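Local structure of archaeal Sm-like protein AF-Sm2 (Archaeoglobus fulgidus, 1LJO) at residues N27-K32 / L44-C50; R19-K23 / L64-N68. The protein probably binds RNA, as a member of the Sm/LSm family whose chains assemble into rings, here a ring of six copies. All blocks are in the same frame, centred on the assembly; numbering follows the deposited sequence.

Overall arrangement
Both contacts lie within one Sm fold, a strongly bent antiparallel sheet, with their centres about 11 Å apart. Contact 2 is the outer pair along the chain: its segments 19-23 and 64-68 come before and after 27-32 and 44-50, so contact 1 falls wholly between them. Strand 17-22 and strand 28-36 follow each other and are neighbours in the sheet, and the two contacts touch there, with Val-20 N and Leu-29 O 2.7 Å apart, probably hydrogen-bonded. Contact 1 is thus sheet pairing inside the subunit, whereas contact 2 packs strand 17-22 against the 64-68 turn, which also meets neighbouring subunits of the hexamer.

Contact 1 (N27-K32 / L44-C50); sequences NQLVGK and LTNAMEC. With ACY (acetic acid), chain C.
Gln-28 and Cys-50 face each other as a hydrogen-bonded pair in the antiparallel sheet of the Sm fold, where strand 28-32 runs antiparallel to strand 47-50. Two backbone bonds join them: Cys-50 N gives a nearly straight one to Gln-28 O (2.7 Å, 176° at the hydrogen), while Gln-28 N returns a more bent one to Cys-50 O (132°). Val-30 and Met-48 repeat the reciprocal arrangement, Val-30 N reaching Met-48 O at 2.9 Å. Further on, Lys-32 N donates to Thr-45 O and Thr-45 N to Lys-32 O. The register of the first two pairs predicts Asn-46 here, one residue later; this shift is a beta bulge, at which the CA atoms of Gly-31 and Ala-47 are 4.0 Å apart. A CB modelled on Gly-31 would clash with Ala-47 CB. The carbonyls also receive CA-H groups, as where Ala-47 CA lies 3.2 Å from Val-30 O.

On the side of Val-30, its CG2 rests 3.7 Å from Cys-50 SG; with CG1 anti to the backbone N (chi1 180°), CG2 is the branch turned to the sulfur. On the other face, Asn-27 ND2 meets Glu-49 OE2 in a bond modelled shorter than a normal hydrogen bond, its exact geometry doubtful. Glu-49 OE2 forms a salt bridge with Arg-57. Gln-28 divides its amide: OE1 accepts from Gly-52 N, and NE2 donates to OXT of the acetic acid, probably a crystallisation additive. Lys-32 extends beside Thr-45 to a salt bridge with Glu-34, its CB 3.6 Å from Thr-45 OG1.

Contact 2 (R19-K23 / L64-N68); sequences RVEMK and LRGNN
Met-22 reaches from the end of strand 17-22 into the turn at 64-68, where the Sm fold passes through a short 3-10 segment, residues 66-68, between its last two strands. Its CG stands anti to the carbonyl carbon (chi1 -60°), and further bends at chi2 and chi3 carry the thioether across the side chain of Leu-64. The terminal CE lies 3.5 Å from Asn-68 O and 3.6 Å from Arg-65 O, with Leu-64 CB on the apolar side at 3.9 Å; the methyl therefore sits between a leucine flank and the backbone of the turn. Replacing Met-22 by alanine would remove SD and CE and would probably open a gap between Leu-64 and the 65-68 backbone.

Val-20 and Leu-64 approach differently, tip to tip, with Val-20 CG1 3.9 Å from Leu-64 CD1. Leu-64 CD1 also lies near Met-22 SD, so one methyl serves both strand residues. Beyond this apolar group, the backbone closes with a single nearly straight bond from Lys-23 N to Asn-68 O (2.8 Å, 172°), and Met-22 CA makes a bent CA-H...O contact with the same oxygen. The turn is itself tied by Asn-68 N donating to Arg-65 O.

The polar ends look across subunits. Asn-68 ND2 donates to Val-69 O of a second subunit, and Asn-68 OD1 accepts from Lys-23 NZ of that subunit; reciprocally, Lys-23 NZ here donates to Asn-68 OD1 of a third subunit. Leu-64 pairs with a strand of the second subunit, continuing the sheet across the interface. Within the chain the side chains of Lys-23 and Asn-68 meet obliquely, CE of Lys-23 lying 3.2 Å from OD1 of Asn-68.

Contact 1 (N27-K32 / L44-C50)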
ATOM      1  N   ASN A  27       8.327 -13.655  -8.818  1.00 37.10           N
ATOM      2  CA  ASN A  27       9.461 -13.715  -9.736  1.00 32.16           C
ATOM      3  C   ASN A  27       9.809 -12.290 -10.149  1.00 29.56           C
ATOM      4  O   ASN A  27       8.939 -11.423 -10.152  1.00 28.35           O
ATOM      5  CB  ASN A  27       9.094 -14.530 -10.975  1.00 31.78           C
ATOM      6  CG  ASN A  27       8.612 -15.919 -10.631  1.00 33.56           C
ATOM      7  OD1 ASN A  27       9.253 -16.632  -9.865  1.00 36.50           O
ATOM      8  ND2 ASN A  27       7.480 -16.312 -11.198  1.00 32.62           N
ATOM      9  N   GLN A  28      11.068 -12.050 -10.499  1.00 25.00           N
ATOM     10  CA  GLN A  28      11.482 -10.713 -10.909  1.00 24.08           C
ATOM     11  C   GLN A  28      11.192 -10.462 -12.381  1.00 22.39           C
ATOM     12  O   GLN A  28      11.032 -11.401 -13.163  1.00 18.75           O
ATOM     13  CB  GLN A  28      12.981 -10.503 -10.668  1.00 26.69           C
ATOM     14  CG  GLN A  28      13.452 -10.752  -9.243  1.00 29.60           C
ATOM     15  CD  GLN A  28      13.968 -12.167  -9.043  1.00 30.51           C
ATOM     16  OE1 GLN A  28      14.891 -12.605  -9.736  1.00 28.00           O
ATOM     17  NE2 GLN A  28      13.380 -12.886  -8.092  1.00 30.38           N
ATOM     18  N   LEU A  29      11.124  -9.186 -12.749  1.00 17.60           N
ATOM     19  CA  LEU A  29      10.895  -8.799 -14.132  1.00 13.82           C
ATOM     20  C   LEU A  29      12.186  -8.202 -14.668  1.00 14.73           C
ATOM     21  O   LEU A  29      12.818  -7.376 -14.007  1.00 13.40           O
ATOM     22  CB  LEU A  29       9.772  -7.761 -14.244  1.00 15.61           C
ATOM     23  CG  LEU A  29       8.351  -8.210 -13.898  1.00 17.65           C
ATOM     24  CD1 LEU A  29       8.072  -9.569 -14.535  1.00 19.13           C
ATOM     25  CD2 LEU A  29       8.195  -8.299 -12.399  1.00 23.43           C
ATOM     26  N   VAL A  30      12.580  -8.636 -15.858  1.00 11.03           N
ATOM     27  CA  VAL A  30      13.790  -8.139 -16.490  1.00 13.27           C
ATOM     28  C   VAL A  30      13.419  -7.664 -17.887  1.00 15.06           C
ATOM     29  O   VAL A  30      12.791  -8.400 -18.651  1.00 13.80           O
ATOM     30  CB  VAL A  30      14.853  -9.249 -16.612  1.00 17.35           C
ATOM     31  CG1 VAL A  30      16.100  -8.703 -17.282  1.00 15.22           C
ATOM     32  CG2 VAL A  30      15.173  -9.817 -15.238  1.00 17.67           C
ATOM     33  N   GLY A  31      13.797  -6.432 -18.217  1.00 13.60           N
ATOM     34  CA  GLY A  31      13.482  -5.907 -19.535  1.00 12.93           C
ATOM     35  C   GLY A  31      14.097  -4.547 -19.779  1.00 12.34           C
ATOM     36  O   GLY A  31      14.781  -4.004 -18.915  1.00 13.21           O
ATOM     37  N   LYS A  32      13.860  -3.997 -20.964  1.00 13.56           N
ATOM     38  CA  LYS A  32      14.401  -2.692 -21.310  1.00 11.92           C
ATOM     39  C   LYS A  32      13.476  -1.605 -20.785  1.00 13.67           C
ATOM     40  O   LYS A  32      12.265  -1.616 -21.051  1.00  9.82           O
ATOM     41  CB  LYS A  32      14.541  -2.555 -22.829  1.00 13.57           C
ATOM     42  CG  LYS A  32      15.143  -1.221 -23.285  1.00 13.10           C
ATOM     43  CD  LYS A  32      14.990  -1.051 -24.790  1.00 16.44           C
ATOM     44  CE  LYS A  32      15.498   0.304 -25.253  1.00 21.19           C
ATOM     45  NZ  LYS A  32      15.003   0.647 -26.621  1.00 24.62           N
ATOM     46  N   LEU A  44       8.342  -1.326 -19.479  1.00 11.88           N
ATOM     47  CA  LEU A  44       9.413  -2.172 -19.986  1.00 12.68           C
ATOM     48  C   LEU A  44       9.001  -2.815 -21.300  1.00 10.41           C
ATOM     49  O   LEU A  44       7.823  -3.096 -21.516  1.00 14.24           O
ATOM     50  CB  LEU A  44       9.733  -3.291 -18.988  1.00 14.22           C
ATOM     51  CG  LEU A  44      10.132  -2.917 -17.559  1.00 17.86           C
ATOM     52  CD1 LEU A  44      10.495  -4.181 -16.788  1.00 15.18           C
ATOM     53  CD2 LEU A  44      11.309  -1.962 -17.594  1.00 18.92           C
ATOM     54  N   THR A  45       9.973  -3.038 -22.174  1.00  9.36           N
ATOM     55  CA  THR A  45       9.718  -3.694 -23.446  1.00  9.49           C
ATOM     56  C   THR A  45      10.658  -4.889 -23.493  1.00 12.47           C
ATOM     57  O   THR A  45      11.663  -4.910 -22.778  1.00 13.56           O
ATOM     58  CB  THR A  45      10.009  -2.774 -24.646  1.00 10.31           C
ATOM     59  OG1 THR A  45      11.358  -2.302 -24.572  1.00 13.74           O
ATOM     60  CG2 THR A  45       9.040  -1.579 -24.655  1.00 12.90           C
ATOM     61  N   ASN A  46      10.321  -5.882 -24.312  1.00 11.09           N
ATOM     62  CA  ASN A  46      11.141  -7.081 -24.444  1.00 11.16           C
ATOM     63  C   ASN A  46      11.358  -7.712 -23.064  1.00 12.84           C
ATOM     64  O   ASN A  46      12.394  -8.320 -22.799  1.00 14.48           O
ATOM     65  CB  ASN A  46      12.484  -6.697 -25.073  1.00 12.47           C
ATOM     66  CG  ASN A  46      12.311  -5.842 -26.320  1.00 13.81           C
ATOM     67  OD1 ASN A  46      11.876  -6.328 -27.357  1.00 12.92           O
ATOM     68  ND2 ASN A  46      12.630  -4.554 -26.213  1.00 15.15           N
ATOM     69  N   ALA A  47      10.359  -7.579 -22.200  1.00 12.36           N
ATOM     70  CA  ALA A  47      10.442  -8.087 -20.838  1.00 11.04           C
ATOM     71  C   ALA A  47      10.237  -9.584 -20.670  1.00 13.51           C
ATOM     72  O   ALA A  47       9.613 -10.248 -21.499  1.00 14.67           O
ATOM     73  CB  ALA A  47       9.458  -7.344 -19.958  1.00 13.09           C
ATOM     74  N   MET A  48      10.760 -10.101 -19.567  1.00 14.15           N
ATOM     75  CA  MET A  48      10.630 -11.512 -19.240  1.00 20.38           C
ATOM     76  C   MET A  48      10.538 -11.673 -17.731  1.00 19.08           C
ATOM     77  O   MET A  48      10.999 -10.823 -16.971  1.00 16.15           O
ATOM     78  CB  MET A  48      11.833 -12.298 -19.763  1.00 25.54           C
ATOM     79  CG  MET A  48      13.162 -11.842 -19.202  1.00 32.64           C
ATOM     80  SD  MET A  48      14.541 -12.811 -19.834  1.00 41.02           S
ATOM     81  CE  MET A  48      14.919 -11.921 -21.356  1.00 40.25           C
ATOM     82  N   GLU A  49       9.931 -12.770 -17.304  1.00 17.46           N
ATOM     83  CA  GLU A  49       9.799 -13.061 -15.890  1.00 19.10           C
ATOM     84  C   GLU A  49      10.982 -13.974 -15.591  1.00 19.95           C
ATOM     85  O   GLU A  49      11.203 -14.959 -16.301  1.00 18.79           O
ATOM     86  CB  GLU A  49       8.477 -13.782 -15.639  1.00 20.68           C
ATOM     87  CG  GLU A  49       8.060 -13.874 -14.195  1.00 28.05           C
ATOM     88  CD  GLU A  49       6.685 -14.493 -14.047  1.00 31.22           C
ATOM     89  OE1 GLU A  49       5.739 -14.005 -14.701  1.00 33.97           O
ATOM     90  OE2 GLU A  49       6.548 -15.465 -13.280  1.00 35.11           O
ATOM     91  N   CYS A  50      11.748 -13.642 -14.557  1.00 18.43           N
ATOM     92  CA  CYS A  50      12.917 -14.430 -14.200  1.00 23.55           C
ATOM     93  C   CYS A  50      13.000 -14.739 -12.711  1.00 24.85           C
ATOM     94  O   CYS A  50      12.354 -14.100 -11.886  1.00 24.75           O
ATOM     95  CB  CYS A  50      14.203 -13.691 -14.607  1.00 23.56           C
ATOM     96  SG  CYS A  50      14.375 -13.273 -16.366  1.00 27.18           S
TER
HETATM   97  C   ACY C 201      14.003 -16.195  -6.614  1.00 51.60           C
HETATM   98  O   ACY C 201      14.343 -17.068  -5.707  1.00 52.86           O
HETATM   99  OXT ACY C 201      12.830 -15.961  -7.068  1.00 51.61           O
HETATM  100  CH3 ACY C 201      15.180 -15.398  -7.151  1.00 51.74           C

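Contact 2 (R19-K23 / L64-N68)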
ATOM      1  N   ARG A  19      16.330  -4.934 -13.698  1.00 10.70           N
ATOM      2  CA  ARG A  19      15.680  -6.049 -13.025  1.00 12.91           C
ATOM      3  C   ARG A  19      14.810  -5.407 -11.955  1.00 11.65           C
ATOM      4  O   ARG A  19      15.281  -4.552 -11.205  1.00 11.52           O
ATOM      5  CB  ARG A  19      16.722  -6.979 -12.382  1.00 14.90           C
ATOM      6  CG  ARG A  19      16.132  -8.126 -11.565  1.00 22.71           C
ATOM      7  CD  ARG A  19      17.229  -9.036 -11.006  1.00 26.27           C
ATOM      8  NE  ARG A  19      17.953  -9.730 -12.066  1.00 30.98           N
ATOM      9  CZ  ARG A  19      17.548 -10.861 -12.639  1.00 33.47           C
ATOM     10  NH1 ARG A  19      16.422 -11.442 -12.250  1.00 35.05           N
ATOM     11  NH2 ARG A  19      18.267 -11.405 -13.612  1.00 32.94           N
ATOM     12  N   VAL A  20      13.549  -5.822 -11.887  1.00 12.81           N
ATOM     13  CA  VAL A  20      12.599  -5.255 -10.931  1.00 12.18           C
ATOM     14  C   VAL A  20      11.899  -6.277 -10.050  1.00 14.25           C
ATOM     15  O   VAL A  20      11.411  -7.292 -10.539  1.00 13.93           O
ATOM     16  CB  VAL A  20      11.482  -4.475 -11.659  1.00 12.11           C
ATOM     17  CG1 VAL A  20      10.561  -3.801 -10.639  1.00 11.83           C
ATOM     18  CG2 VAL A  20      12.090  -3.460 -12.604  1.00 11.98           C
ATOM     19  N   GLU A  21      11.846  -6.000  -8.751  1.00 10.98           N
ATOM     20  CA  GLU A  21      11.145  -6.886  -7.832  1.00 18.04           C
ATOM     21  C   GLU A  21       9.851  -6.169  -7.458  1.00 16.71           C
ATOM     22  O   GLU A  21       9.883  -5.029  -6.990  1.00 13.57           O
ATOM     23  CB  GLU A  21      11.980  -7.153  -6.580  1.00 21.82           C
ATOM     24  CG  GLU A  21      11.213  -7.901  -5.503  1.00 29.30           C
ATOM     25  CD  GLU A  21      12.098  -8.343  -4.358  1.00 33.96           C
ATOM     26  OE1 GLU A  21      12.849  -7.500  -3.825  1.00 36.33           O
ATOM     27  OE2 GLU A  21      12.035  -9.536  -3.988  1.00 38.97           O
ATOM     28  N   MET A  22       8.720  -6.833  -7.684  1.00 15.57           N
ATOM     29  CA  MET A  22       7.412  -6.259  -7.383  1.00 16.49           C
ATOM     30  C   MET A  22       6.831  -6.871  -6.122  1.00 18.10           C
ATOM     31  O   MET A  22       7.048  -8.051  -5.834  1.00 19.18           O
ATOM     32  CB  MET A  22       6.433  -6.502  -8.538  1.00 15.35           C
ATOM     33  CG  MET A  22       6.841  -5.913  -9.873  1.00 14.61           C
ATOM     34  SD  MET A  22       6.938  -4.109  -9.852  1.00 14.83           S
ATOM     35  CE  MET A  22       5.197  -3.667  -9.774  1.00 12.83           C
ATOM     36  N   LYS A  23       6.072  -6.072  -5.385  1.00 17.43           N
ATOM     37  CA  LYS A  23       5.456  -6.531  -4.149  1.00 24.78           C
ATOM     38  C   LYS A  23       4.469  -7.672  -4.396  1.00 30.60           C
ATOM     39  O   LYS A  23       4.457  -8.661  -3.660  1.00 36.89           O
ATOM     40  CB  LYS A  23       4.759  -5.356  -3.458  1.00 25.61           C
ATOM     41  CG  LYS A  23       4.186  -5.674  -2.096  1.00 29.18           C
ATOM     42  CD  LYS A  23       3.899  -4.399  -1.315  1.00 30.69           C
ATOM     43  CE  LYS A  23       2.955  -3.473  -2.070  1.00 31.48           C
ATOM     44  NZ  LYS A  23       2.776  -2.170  -1.375  1.00 29.40           N
ATOM     45  N   LEU A  64       4.539  -1.542 -15.170  1.00 11.28           N
ATOM     46  CA  LEU A  64       4.571  -1.866 -13.745  1.00 10.77           C
ATOM     47  C   LEU A  64       4.095  -0.669 -12.918  1.00 13.62           C
ATOM     48  O   LEU A  64       4.528   0.462 -13.141  1.00 14.37           O
ATOM     49  CB  LEU A  64       5.992  -2.267 -13.332  1.00 13.71           C
ATOM     50  CG  LEU A  64       6.610  -3.420 -14.145  1.00 15.56           C
ATOM     51  CD1 LEU A  64       8.019  -3.733 -13.637  1.00 14.13           C
ATOM     52  CD2 LEU A  64       5.726  -4.647 -14.041  1.00 15.63           C
ATOM     53  N   ARG A  65       3.194  -0.923 -11.971  1.00 12.50           N
ATOM     54  CA  ARG A  65       2.661   0.137 -11.121  1.00 12.04           C
ATOM     55  C   ARG A  65       3.707   0.554 -10.089  1.00 12.71           C
ATOM     56  O   ARG A  65       4.184  -0.266  -9.313  1.00  9.50           O
ATOM     57  CB  ARG A  65       1.397  -0.346 -10.412  1.00 11.52           C
ATOM     58  CG  ARG A  65       0.689   0.712  -9.596  1.00 15.06           C
ATOM     59  CD  ARG A  65       0.116   1.799 -10.494  1.00 16.75           C
ATOM     60  NE  ARG A  65      -0.656   2.776  -9.734  1.00 21.45           N
ATOM     61  CZ  ARG A  65      -0.140   3.840  -9.130  1.00 24.46           C
ATOM     62  NH1 ARG A  65       1.166   4.074  -9.195  1.00 27.58           N
ATOM     63  NH2 ARG A  65      -0.933   4.671  -8.464  1.00 24.35           N
ATOM     64  N   GLY A  66       4.043   1.841 -10.087  1.00  9.02           N
ATOM     65  CA  GLY A  66       5.048   2.363  -9.176  1.00  9.34           C
ATOM     66  C   GLY A  66       4.936   2.060  -7.690  1.00 11.68           C
ATOM     67  O   GLY A  66       5.935   1.714  -7.056  1.00 13.98           O
ATOM     68  N   ASN A  67       3.750   2.174  -7.107  1.00 12.26           N
ATOM     69  CA  ASN A  67       3.668   1.915  -5.676  1.00 17.65           C
ATOM     70  C   ASN A  67       3.826   0.442  -5.324  1.00 14.32           C
ATOM     71  O   ASN A  67       3.887   0.095  -4.153  1.00 14.19           O
ATOM     72  CB  ASN A  67       2.373   2.466  -5.074  1.00 24.07           C
ATOM     73  CG  ASN A  67       1.149   1.810  -5.633  1.00 26.78           C
ATOM     74  OD1 ASN A  67       0.767   2.057  -6.775  1.00 32.41           O
ATOM     75  ND2 ASN A  67       0.518   0.959  -4.830  1.00 30.24           N
ATOM     76  N   ASN A  68       3.893  -0.425  -6.330  1.00 12.47           N
ATOM     77  CA  ASN A  68       4.087  -1.849  -6.060  1.00 12.98           C
ATOM     78  C   ASN A  68       5.483  -2.320  -6.451  1.00 14.35           C
ATOM     79  O   ASN A  68       5.815  -3.514  -6.373  1.00 12.18           O
ATOM     80  CB  ASN A  68       2.994  -2.679  -6.733  1.00 12.57           C
ATOM     81  CG  ASN A  68       1.661  -2.526  -6.019  1.00 14.23           C
ATOM     82  OD1 ASN A  68       1.611  -2.552  -4.792  1.00 14.44           O
ATOM     83  ND2 ASN A  68       0.587  -2.357  -6.774  1.00 12.25           N
TER